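Local coordinates for uncharacterized protein lp_1913 (Lactobacillus plantarum, PDB 3FLH) that is of unknown function but folds as a rhodanese-like domain, a family in which sulfur transfer is the best-known activity, at residues Lys32-Asp37 with Gly52-Pro57. Numbering follows the deposited sequence.
Sequences KYVVLD and GAIAMP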
loop_
_atom_site.group_PDB
_atom_site.type_symbol
_atom_site.label_atom_id
_atom_site.label_comp_id
_atom_site.label_asym_id
_atom_site.label_seq_id
_atom_site.Cartn_x
_atom_site.Cartn_y
_atom_site.Cartn_z
ATOM N N LYS B 32 15.945 -2.066 21.027
ATOM C CA LYS B 32 15.899 -3.203 20.120
ATOM C C LYS B 32 15.684 -2.743 18.677
ATOM O O LYS B 32 16.013 -3.461 17.735
ATOM C CB LYS B 32 14.775 -4.159 20.533
ATOM C CG LYS B 32 14.812 -5.519 19.843
ATOM C CD LYS B 32 13.475 -6.255 19.965
ATOM C CE LYS B 32 13.101 -6.558 21.417
ATOM N NZ LYS B 32 14.017 -7.546 22.073
ATOM N N TYR B 33 15.146 -1.538 18.504
ATOM C CA TYR B 33 14.882 -1.013 17.166
ATOM C C TYR B 33 15.544 0.339 16.894
ATOM O O TYR B 33 15.699 1.165 17.792
ATOM C CB TYR B 33 13.368 -0.881 16.951
ATOM C CG TYR B 33 12.599 -2.163 17.169
ATOM C CD1 TYR B 33 12.801 -3.267 16.341
ATOM C CD2 TYR B 33 11.685 -2.283 18.216
ATOM C CE1 TYR B 33 12.115 -4.467 16.551
ATOM C CE2 TYR B 33 10.993 -3.477 18.433
ATOM C CZ TYR B 33 11.216 -4.564 17.594
ATOM O OH TYR B 33 10.538 -5.748 17.802
ATOM N N VAL B 34 15.943 0.541 15.642
ATOM C CA VAL B 34 16.544 1.793 15.193
ATOM C C VAL B 34 15.662 2.222 14.026
ATOM O O VAL B 34 15.504 1.484 13.054
ATOM C CB VAL B 34 18.000 1.602 14.699
ATOM C CG1 VAL B 34 18.539 2.920 14.128
ATOM C CG2 VAL B 34 18.881 1.130 15.850
ATOM N N VAL B 35 15.073 3.404 14.144
ATOM C CA VAL B 35 14.176 3.943 13.130
ATOM C C VAL B 35 14.956 4.755 12.090
ATOM O O VAL B 35 15.775 5.610 12.446
ATOM C CB VAL B 35 13.100 4.861 13.795
ATOM C CG1 VAL B 35 12.148 5.418 12.747
ATOM C CG2 VAL B 35 12.319 4.077 14.843
ATOM N N LEU B 36 14.700 4.472 10.814
ATOM C CA LEU B 36 15.348 5.162 9.699
ATOM C C LEU B 36 14.325 5.923 8.883
ATOM O O LEU B 36 13.377 5.333 8.353
ATOM C CB LEU B 36 16.047 4.168 8.764
ATOM C CG LEU B 36 17.035 3.182 9.381
ATOM C CD1 LEU B 36 17.623 2.298 8.279
ATOM C CD2 LEU B 36 18.143 3.948 10.109
ATOM N N ASP B 37 14.517 7.235 8.783
ATOM C CA ASP B 37 13.622 8.098 8.014
ATOM C C ASP B 37 14.183 8.072 6.593
ATOM O O ASP B 37 15.198 8.705 6.321
ATOM C CB ASP B 37 13.674 9.529 8.571
ATOM C CG ASP B 37 12.623 10.431 7.976
ATOM O OD1 ASP B 37 12.414 10.390 6.742
ATOM O OD2 ASP B 37 11.990 11.200 8.746
ATOM N N GLY B 52 14.209 10.085 17.700
ATOM C CA GLY B 52 15.340 9.185 17.564
ATOM C C GLY B 52 15.587 8.622 16.170
ATOM O O GLY B 52 16.502 7.816 15.974
ATOM N N ALA B 53 14.788 9.043 15.196
ATOM C CA ALA B 53 14.947 8.544 13.835
ATOM C C ALA B 53 16.188 9.093 13.157
ATOM O O ALA B 53 16.520 10.269 13.299
ATOM C CB ALA B 53 13.712 8.880 12.997
ATOM N N ILE B 54 16.863 8.231 12.406
ATOM C CA ILE B 54 18.063 8.622 11.687
ATOM C C ILE B 54 17.682 9.035 10.271
ATOM O O ILE B 54 17.003 8.289 9.566
ATOM C CB ILE B 54 19.065 7.456 11.619
ATOM C CG1 ILE B 54 19.431 7.012 13.037
ATOM C CG2 ILE B 54 20.307 7.883 10.852
ATOM C CD1 ILE B 54 20.288 5.764 13.082
ATOM N N ALA B 55 18.107 10.230 9.866
ATOM C CA ALA B 55 17.800 10.733 8.530
ATOM C C ALA B 55 18.644 9.979 7.512
ATOM O O ALA B 55 19.865 10.127 7.469
ATOM C CB ALA B 55 18.083 12.235 8.452
HETATM N N MSE B 56 17.982 9.161 6.703
HETATM C CA MSE B 56 18.666 8.365 5.696
HETATM C C MSE B 56 17.847 8.227 4.415
HETATM O O MSE B 56 17.154 7.225 4.209
HETATM C CB MSE B 56 18.982 6.984 6.261
HETATM C CG MSE B 56 19.553 6.018 5.249
HETATM SE SE MSE B 56 21.066 5.083 5.945
HETATM C CE MSE B 56 20.237 4.189 7.434
ATOM N N PRO B 57 17.923 9.238 3.537
ATOM C CA PRO B 57 17.198 9.255 2.264
ATOM C C PRO B 57 17.344 7.938 1.521
ATOM O O PRO B 57 18.444 7.407 1.388
ATOM C CB PRO B 57 17.838 10.423 1.528
ATOM C CG PRO B 57 18.134 11.371 2.645
ATOM C CD PRO B 57 18.747 10.451 3.678
HETATM O O HOH W 1 15.984 5.193 16.240
#
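Ile54 plugs into the edge of strand 33-37 through both of its backbone polar atoms. Its N donates to Val35 O at 2.8 Å, nearly straight at 171°, and its O accepts from Asp37 N. One step on, Met56 N donates to Asp37 O, 2.8 Å away; that oxygen also accepts from Gln44 NE2. Before strand 54-55 begins, a water accepts from Val35 N and donates to Gly52 O, 2.7 Å from it. This is parallel pairing at one border of the rhodanese-like sheet: 54-55 is its outermost strand, while 73-77 takes the other edge of 33-37 with backbone bonds to Val34 and Leu36. Selenomethionine Met56 lies alongside Leu36, pointing the same way, and brings CE against both leucine methyls, unusually close to Leu36 CD1 (3.3 Å), so the exact CE position is doubtful. Leu36 CD2 also lies 3.9 Å from Ile54 CB. With an alanine in place of Leu36, a gap would probably open beside Ile54 CB and the Met56 methyl lose one wall of its packing. On the face opposite Leu36, CG anti to the backbone N (chi1 -171°) leads the Asp37 carboxylate away from 52-57, where OD2 salt-bridges Arg39 and meets Tyr77 OH in a weak hydrogen bond.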